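Local coordinates for integron cassette protein (PDB 3FY6), which is of unknown function but is encoded by a mobile integron gene cassette of Vibrio cholerae and forms a two-chain assembly, at residues I16-W21 with N67-Y72; E59-D64 with I76-F81; E25-E30 with I38-V43. One frame throughout, in Å; residues are numbered along the deposited sequence.

Contact 1 of 3, residues I16-W21 with N67-Y72; sequences IYSPRW and NNDSVY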
# COMPACT_ATOMS: atom_id res chain seq x y z
N ILE A 16 -2.15 -14.80 5.59
CA ILE A 16 -2.70 -13.60 4.97
C ILE A 16 -4.12 -13.85 4.44
O ILE A 16 -4.33 -14.70 3.58
CB ILE A 16 -1.82 -13.13 3.79
CG1 ILE A 16 -0.37 -12.93 4.26
CG2 ILE A 16 -2.39 -11.85 3.16
CD1 ILE A 16 -0.17 -11.69 5.13
N TYR A 17 -5.09 -13.09 4.94
CA TYR A 17 -6.47 -13.31 4.53
C TYR A 17 -6.72 -12.87 3.10
O TYR A 17 -6.38 -11.75 2.72
CB TYR A 17 -7.48 -12.63 5.46
CG TYR A 17 -8.89 -12.98 5.06
CD1 TYR A 17 -9.46 -14.19 5.45
CD2 TYR A 17 -9.63 -12.13 4.25
CE1 TYR A 17 -10.74 -14.54 5.05
CE2 TYR A 17 -10.93 -12.47 3.85
CZ TYR A 17 -11.47 -13.68 4.26
OH TYR A 17 -12.74 -14.02 3.87
N SER A 18 -7.31 -13.76 2.31
CA SER A 18 -7.60 -13.50 0.90
C SER A 18 -9.09 -13.58 0.61
O SER A 18 -9.69 -14.65 0.71
CB SER A 18 -6.88 -14.53 0.02
OG SER A 18 -7.47 -14.56 -1.28
N PRO A 19 -9.69 -12.45 0.23
CA PRO A 19 -11.11 -12.42 -0.14
C PRO A 19 -11.36 -13.27 -1.37
O PRO A 19 -12.50 -13.67 -1.63
CB PRO A 19 -11.36 -10.94 -0.47
CG PRO A 19 -10.25 -10.20 0.20
CD PRO A 19 -9.06 -11.12 0.16
N ARG A 20 -10.32 -13.53 -2.15
CA ARG A 20 -10.46 -14.30 -3.36
C ARG A 20 -10.67 -15.79 -3.06
O ARG A 20 -11.38 -16.48 -3.79
CB ARG A 20 -9.25 -14.11 -4.28
CG ARG A 20 -9.35 -14.89 -5.58
CD ARG A 20 -8.18 -14.63 -6.52
NE ARG A 20 -8.38 -15.29 -7.81
CZ ARG A 20 -7.41 -15.64 -8.64
NH1 ARG A 20 -6.14 -15.41 -8.33
NH2 ARG A 20 -7.70 -16.25 -9.79
N TRP A 21 -10.08 -16.27 -1.97
CA TRP A 21 -10.22 -17.67 -1.58
C TRP A 21 -10.99 -17.86 -0.28
O TRP A 21 -11.18 -18.99 0.16
CB TRP A 21 -8.83 -18.33 -1.49
CG TRP A 21 -8.05 -18.10 -2.73
CD1 TRP A 21 -6.97 -17.29 -2.89
CD2 TRP A 21 -8.32 -18.66 -4.02
NE1 TRP A 21 -6.53 -17.33 -4.19
CE2 TRP A 21 -7.35 -18.16 -4.91
CE3 TRP A 21 -9.28 -19.55 -4.51
CZ2 TRP A 21 -7.31 -18.52 -6.26
CZ3 TRP A 21 -9.24 -19.91 -5.85
CH2 TRP A 21 -8.27 -19.39 -6.71
N ASN A 67 -1.65 -9.05 -4.70
CA ASN A 67 -2.74 -8.52 -5.51
C ASN A 67 -3.47 -9.68 -6.16
O ASN A 67 -4.67 -9.63 -6.38
CB ASN A 67 -2.22 -7.57 -6.61
CG ASN A 67 -1.87 -6.17 -6.10
OD1 ASN A 67 -1.38 -5.34 -6.86
ND2 ASN A 67 -2.11 -5.91 -4.82
N ASN A 68 -2.72 -10.73 -6.46
CA ASN A 68 -3.31 -11.92 -7.05
C ASN A 68 -4.27 -12.64 -6.11
O ASN A 68 -5.17 -13.35 -6.55
CB ASN A 68 -2.22 -12.87 -7.55
CG ASN A 68 -1.62 -12.41 -8.87
OD1 ASN A 68 -2.26 -11.67 -9.62
ND2 ASN A 68 -0.40 -12.85 -9.16
N ASP A 69 -4.08 -12.44 -4.80
CA ASP A 69 -5.02 -12.96 -3.82
C ASP A 69 -6.11 -11.93 -3.50
O ASP A 69 -6.85 -12.08 -2.52
CB ASP A 69 -4.30 -13.39 -2.54
CG ASP A 69 -3.61 -14.74 -2.68
OD1 ASP A 69 -3.93 -15.49 -3.63
OD2 ASP A 69 -2.74 -15.05 -1.82
N SER A 70 -6.22 -10.89 -4.32
CA SER A 70 -7.10 -9.75 -4.03
C SER A 70 -6.76 -9.07 -2.71
O SER A 70 -7.65 -8.63 -1.97
CB SER A 70 -8.57 -10.18 -4.04
OG SER A 70 -8.95 -10.66 -5.31
N VAL A 71 -5.47 -9.00 -2.40
CA VAL A 71 -4.99 -8.32 -1.20
C VAL A 71 -4.18 -7.10 -1.64
O VAL A 71 -3.33 -7.20 -2.53
CB VAL A 71 -4.11 -9.28 -0.33
CG1 VAL A 71 -3.43 -8.52 0.79
CG2 VAL A 71 -4.96 -10.43 0.22
N TYR A 72 -4.45 -5.95 -1.02
CA TYR A 72 -3.81 -4.68 -1.39
C TYR A 72 -3.09 -4.12 -0.17
O TYR A 72 -3.65 -3.32 0.58
CB TYR A 72 -4.87 -3.71 -1.93
CG TYR A 72 -5.65 -4.37 -3.04
CD1 TYR A 72 -5.17 -4.35 -4.35
CD2 TYR A 72 -6.80 -5.10 -2.77
CE1 TYR A 72 -5.85 -4.99 -5.37
CE2 TYR A 72 -7.49 -5.75 -3.78
CZ TYR A 72 -7.01 -5.69 -5.08
OH TYR A 72 -7.69 -6.34 -6.09
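S18 holds OG anti to its own backbone N (chi1 162°), and this turns the hydroxyl onto the backbone of D69. R20 runs out straight from CG to NE, with chi1 at -179°, and so carries its guanidinium as far as N68. Three side-chain hydrogen bonds cross the contact. S18 OG donates to D69 O at 2.8 Å. R20 NH1 donates to N68 O at 2.9 Å, and the acceptor lies somewhat out of the guanidinium plane. W21 NE1 reaches D69 OD1 at 3.2 Å. That oxygen lies in the indole plane, at the ring edge, but the N-H comes to it from above the carboxylate plane. The indole and carboxylate planes are 89° apart. The other carboxylate oxygen, D69 OD2, bonds to Y27 OH, so both oxygens of this buried acid have partners. W21 and R20 also cover each other: W21 CZ2 sits over the centre of the guanidinium, 3.6 Å above its plane. S18 OG has a second task. It accepts from W21 N at 3.2 Å, an ST motif at the bend after the strand.

The apolar part lies beside these bonds. V71 CG2 packs against I16 CG2 and P19 CD, both at 4.2 Å. P19 CD also rests against the carbonyl oxygens of D69 and S70. Helix 95-114 packs on this apolar part, with A106 on I16 and V109 on V71. The bonds of R20 and S18 take up carbonyls at the end of a helix. S70, with positive phi, is the C-prime residue there, with S70 N bonded to N67 O and V71 N to M66 O. The turn after strand 10-18 thus packs on a Schellman motif that ends helix 62-67.

Contact 2 of 3, residues E59-D64 with I76-F81; sequences EETLQD and ITQNLF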
# COMPACT_ATOMS: atom_id res chain seq x y z
N GLU A 59 11.67 -8.43 -9.56
CA GLU A 59 10.87 -7.32 -10.07
C GLU A 59 9.38 -7.54 -9.81
O GLU A 59 8.62 -6.59 -9.70
CB GLU A 59 11.13 -7.11 -11.57
CG GLU A 59 12.47 -6.48 -11.87
CD GLU A 59 12.82 -6.53 -13.34
OE1 GLU A 59 12.09 -7.19 -14.11
OE2 GLU A 59 13.83 -5.90 -13.73
N GLU A 60 8.97 -8.81 -9.73
CA GLU A 60 7.64 -9.14 -9.23
C GLU A 60 7.66 -8.90 -7.72
O GLU A 60 8.38 -9.60 -7.00
CB GLU A 60 7.33 -10.61 -9.51
CG GLU A 60 5.86 -10.97 -9.42
CD GLU A 60 5.12 -10.62 -10.68
OE1 GLU A 60 5.22 -9.46 -11.14
OE2 GLU A 60 4.43 -11.50 -11.23
N THR A 61 6.92 -7.91 -7.25
CA THR A 61 6.98 -7.53 -5.84
C THR A 61 6.04 -8.36 -4.98
O THR A 61 5.14 -9.04 -5.49
CB THR A 61 6.62 -6.04 -5.63
OG1 THR A 61 5.26 -5.83 -6.01
CG2 THR A 61 7.53 -5.13 -6.45
N LEU A 62 6.24 -8.29 -3.67
CA LEU A 62 5.33 -8.90 -2.71
C LEU A 62 3.92 -8.40 -2.93
O LEU A 62 2.95 -9.14 -2.84
CB LEU A 62 5.78 -8.54 -1.29
CG LEU A 62 5.05 -9.27 -0.18
CD1 LEU A 62 5.28 -10.76 -0.34
CD2 LEU A 62 5.54 -8.80 1.17
N GLN A 63 3.82 -7.11 -3.22
CA GLN A 63 2.54 -6.49 -3.49
C GLN A 63 1.86 -7.15 -4.69
O GLN A 63 0.66 -7.45 -4.65
CB GLN A 63 2.73 -4.98 -3.70
CG GLN A 63 3.19 -4.23 -2.42
CD GLN A 63 4.69 -4.37 -2.10
OE1 GLN A 63 5.53 -4.49 -3.00
NE2 GLN A 63 5.02 -4.34 -0.81
N ASP A 64 2.63 -7.39 -5.75
CA ASP A 64 2.10 -8.04 -6.95
C ASP A 64 1.48 -9.40 -6.65
O ASP A 64 0.37 -9.69 -7.08
CB ASP A 64 3.20 -8.21 -8.01
CG ASP A 64 3.62 -6.90 -8.65
OD1 ASP A 64 2.85 -5.91 -8.56
OD2 ASP A 64 4.72 -6.85 -9.24
N ILE A 76 4.87 -0.13 1.41
CA ILE A 76 6.10 -0.35 2.18
C ILE A 76 6.26 -1.77 2.74
O ILE A 76 7.29 -2.10 3.34
CB ILE A 76 6.18 0.63 3.35
CG1 ILE A 76 7.62 0.74 3.87
CG2 ILE A 76 5.19 0.21 4.46
CD1 ILE A 76 7.79 1.76 5.00
N THR A 77 5.25 -2.61 2.56
CA THR A 77 5.27 -3.96 3.13
C THR A 77 6.54 -4.77 2.80
O THR A 77 7.14 -5.39 3.67
CB THR A 77 4.01 -4.76 2.71
OG1 THR A 77 2.84 -4.04 3.14
CG2 THR A 77 4.01 -6.15 3.34
N GLN A 78 6.96 -4.75 1.54
CA GLN A 78 8.10 -5.54 1.12
C GLN A 78 9.35 -5.05 1.83
O GLN A 78 10.20 -5.84 2.24
CB GLN A 78 8.29 -5.43 -0.38
CG GLN A 78 9.52 -6.12 -0.91
CD GLN A 78 9.46 -6.28 -2.42
OE1 GLN A 78 10.22 -5.65 -3.16
NE2 GLN A 78 8.54 -7.11 -2.89
N ASN A 79 9.44 -3.73 1.98
CA ASN A 79 10.56 -3.09 2.64
C ASN A 79 10.61 -3.51 4.11
O ASN A 79 11.69 -3.74 4.66
CB ASN A 79 10.45 -1.56 2.48
CG ASN A 79 11.57 -0.83 3.19
OD1 ASN A 79 11.41 -0.39 4.33
ND2 ASN A 79 12.72 -0.71 2.54
N LEU A 80 9.45 -3.62 4.74
CA LEU A 80 9.39 -4.15 6.11
C LEU A 80 9.95 -5.57 6.20
O LEU A 80 10.74 -5.88 7.09
CB LEU A 80 7.97 -4.15 6.67
CG LEU A 80 7.26 -2.80 6.77
CD1 LEU A 80 6.09 -2.92 7.73
CD2 LEU A 80 8.21 -1.70 7.22
N PHE A 81 9.55 -6.45 5.27
CA PHE A 81 10.12 -7.80 5.26
C PHE A 81 11.64 -7.72 5.16
O PHE A 81 12.36 -8.43 5.86
CB PHE A 81 9.59 -8.62 4.10
CG PHE A 81 8.23 -9.21 4.34
CD1 PHE A 81 7.15 -8.41 4.67
CD2 PHE A 81 8.02 -10.57 4.18
CE1 PHE A 81 5.88 -8.96 4.86
CE2 PHE A 81 6.76 -11.13 4.37
CZ PHE A 81 5.69 -10.32 4.71
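L62 sets a single methyl, CD2, almost squarely over the face of the F81 ring. It lies 3.8 Å from the ring centroid and 13° off the normal, a CH-pi contact in which CD2 is at similar distances from most of the ring carbons. The contact joins the starts of two helices, 62-67 and 77-89. The first opens with a capping box formed by T61 and D64. D64 N donates to T61 OG1 at 3.1 Å, and T61 N donates back to D64 OD2 at 3.2 Å. The second bond is nearly straight but meets the carboxylate from above its plane. T61 can accept because OG1 lies between its backbone N and carbonyl carbon (chi1 64°).

L62 has CG anti to the backbone N, chi1 -172°, which carries CD2 across to the second helix. The leucine and the phenylalanine cross at about a right angle. I38 of strand 35-40 touches both L62 and F81. Helix 95-114 adds V105, which touches T77 and F81. T77 OG1 is turned to another partner, the backbone oxygen of P74, and leaves its methyl for the packing.

Q63 and Q78 close the polar side. Q63 is bent at chi2, and its amide comes over the start of the second helix, passing Q78 CB. Q78 is extended beyond CG and reaches back across T61 and L62. The two side chains cross at about a right angle. Further along the second helix, N79 OD1 bonds to Y125 OH of the second subunit, so this helix also faces the dimer partner. Within the contact, the methyl that covers the F81 ring has a second neighbour: L62 CD2 lies 3.8 Å from T77 CG2.

Contact 3 of 3, residues E25-E30 with I38-V43; sequences ETYIVE and ISMGAV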
# COMPACT_ATOMS: atom_id res chain seq x y z
N GLU A 25 -4.32 -17.35 3.40
CA GLU A 25 -3.31 -18.02 2.59
C GLU A 25 -1.96 -18.02 3.32
O GLU A 25 -1.60 -17.04 3.97
CB GLU A 25 -3.17 -17.34 1.24
CG GLU A 25 -4.44 -17.38 0.39
CD GLU A 25 -4.68 -18.76 -0.22
OE1 GLU A 25 -3.87 -19.17 -1.07
OE2 GLU A 25 -5.67 -19.42 0.13
N THR A 26 -1.23 -19.12 3.21
CA THR A 26 0.05 -19.24 3.90
C THR A 26 1.16 -18.69 3.02
O THR A 26 1.39 -19.18 1.92
CB THR A 26 0.36 -20.71 4.28
OG1 THR A 26 -0.71 -21.24 5.09
CG2 THR A 26 1.68 -20.81 5.06
N TYR A 27 1.82 -17.64 3.49
CA TYR A 27 3.01 -17.15 2.81
C TYR A 27 4.21 -17.65 3.58
O TYR A 27 4.33 -17.41 4.78
CB TYR A 27 3.02 -15.62 2.77
CG TYR A 27 2.09 -15.05 1.72
CD1 TYR A 27 0.72 -15.23 1.81
CD2 TYR A 27 2.60 -14.33 0.65
CE1 TYR A 27 -0.13 -14.71 0.85
CE2 TYR A 27 1.75 -13.80 -0.32
CZ TYR A 27 0.39 -13.99 -0.22
OH TYR A 27 -0.44 -13.48 -1.18
N ILE A 28 5.10 -18.38 2.91
CA ILE A 28 6.24 -18.96 3.60
C ILE A 28 7.48 -18.11 3.37
O ILE A 28 7.93 -17.93 2.24
CB ILE A 28 6.50 -20.41 3.17
CG1 ILE A 28 5.21 -21.23 3.29
CG2 ILE A 28 7.59 -21.05 4.03
CD1 ILE A 28 5.34 -22.64 2.76
N VAL A 29 8.01 -17.55 4.45
CA VAL A 29 9.23 -16.75 4.37
C VAL A 29 10.43 -17.59 4.77
O VAL A 29 10.51 -18.07 5.90
CB VAL A 29 9.15 -15.54 5.30
CG1 VAL A 29 10.36 -14.64 5.10
CG2 VAL A 29 7.86 -14.76 5.05
N GLU A 30 11.37 -17.78 3.85
CA GLU A 30 12.60 -18.48 4.16
C GLU A 30 13.74 -17.49 4.34
O GLU A 30 14.10 -16.78 3.41
CB GLU A 30 12.96 -19.47 3.05
CG GLU A 30 12.39 -20.86 3.21
CD GLU A 30 13.17 -21.90 2.42
OE1 GLU A 30 14.35 -21.63 2.09
OE2 GLU A 30 12.61 -22.98 2.14
N ILE A 38 10.19 -15.64 -0.38
CA ILE A 38 8.80 -15.60 0.06
C ILE A 38 7.98 -16.39 -0.94
O ILE A 38 7.97 -16.07 -2.14
CB ILE A 38 8.26 -14.17 0.14
CG1 ILE A 38 9.15 -13.31 1.05
CG2 ILE A 38 6.82 -14.16 0.63
CD1 ILE A 38 9.08 -11.82 0.72
N SER A 39 7.32 -17.43 -0.45
CA SER A 39 6.54 -18.31 -1.30
C SER A 39 5.06 -18.27 -0.96
O SER A 39 4.67 -18.22 0.21
CB SER A 39 7.04 -19.76 -1.18
OG SER A 39 8.32 -19.89 -1.75
N MSE A 40 4.23 -18.29 -2.00
CA MSE A 40 2.80 -18.43 -1.85
C MSE A 40 2.43 -19.46 -2.89
O MSE A 40 2.50 -19.19 -4.09
CB MSE A 40 2.11 -17.10 -2.17
CG MSE A 40 0.82 -16.87 -1.37
SE MSE A 40 -0.75 -17.91 -1.91
CE MSE A 40 -0.57 -17.80 -3.85
N GLY A 41 2.06 -20.66 -2.44
CA GLY A 41 1.77 -21.74 -3.37
C GLY A 41 2.97 -22.02 -4.26
O GLY A 41 4.06 -22.30 -3.78
N ALA A 42 2.77 -21.91 -5.57
CA ALA A 42 3.82 -22.24 -6.53
C ALA A 42 4.74 -21.06 -6.86
O ALA A 42 5.70 -21.20 -7.61
CB ALA A 42 3.21 -22.81 -7.80
N VAL A 43 4.44 -19.89 -6.30
CA VAL A 43 5.17 -18.68 -6.66
C VAL A 43 6.19 -18.29 -5.60
O VAL A 43 5.86 -18.20 -4.42
CB VAL A 43 4.21 -17.49 -6.84
CG1 VAL A 43 4.99 -16.22 -7.00
CG2 VAL A 43 3.29 -17.72 -8.04
O HOH W 1 2.48 -21.21 0.56
O HOH W 2 9.98 -19.09 0.69
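I28 and S39 bind each other through two backbone hydrogen bonds. I28 N donates to S39 O at 2.7 Å, and S39 N donates to I28 O at 2.8 Å. Both are close to straight, at 161° and 164°. Water extends the ladder. One molecule donates to T26 O and accepts from G41 N. A second donates to I28 O and lies 3.1 Å from S39 OG, which also bonds to T44 OG1. The CA groups of Y27 and I38 add C-H...O contacts to S39 O and I28 O.

I28 and S39 are the hydrogen-bonded pair of an antiparallel beta hairpin, strands 23-31 and 35-40. V29 and I38 form a non-hydrogen-bonded pair beside them. After M40 the chain reverses in a type II' turn from M40 to V43, with G41 at positive phi.

Y27, V29, I38 and M40 point to one face of the sheet. M40, a selenomethionine, bends at chi2 and chi3 and brings SE beside the Y27 ring, oblique to it, 4.7 Å from the centroid: a Met-aromatic contact. At the ring edge, Y27 CD2 meets I38 CG2 at 4.2 Å. M40 SE also packs against E25 OE1 at 3.5 Å, while E25 OE2 makes a salt bridge with R23. Helix 62-67 covers this face through I65 and M66 on Y27.

Overall arrangement
Contact 2 is the most buried of the three and is mixed: a methyl-on-ring core with two glutamines packed beside it. Contact 1 is mixed too. Its R20 and W21 are exposed, while S18, D69 and V71 are buried. Contact 3 is partly buried and pairs backbone bonds within the sheet with side-chain packing on one face. Contacts 1 and 3 share that sheet: I16 O meets E25 N at 2.7 Å, and D69 of contact 1 and Y27 of contact 3 also join the two. Contacts 2 and 3 meet only by packing, such as F81 on V29. Contacts 1 and 2 involve opposite ends of helix 62-67, its end and its start, without further touch.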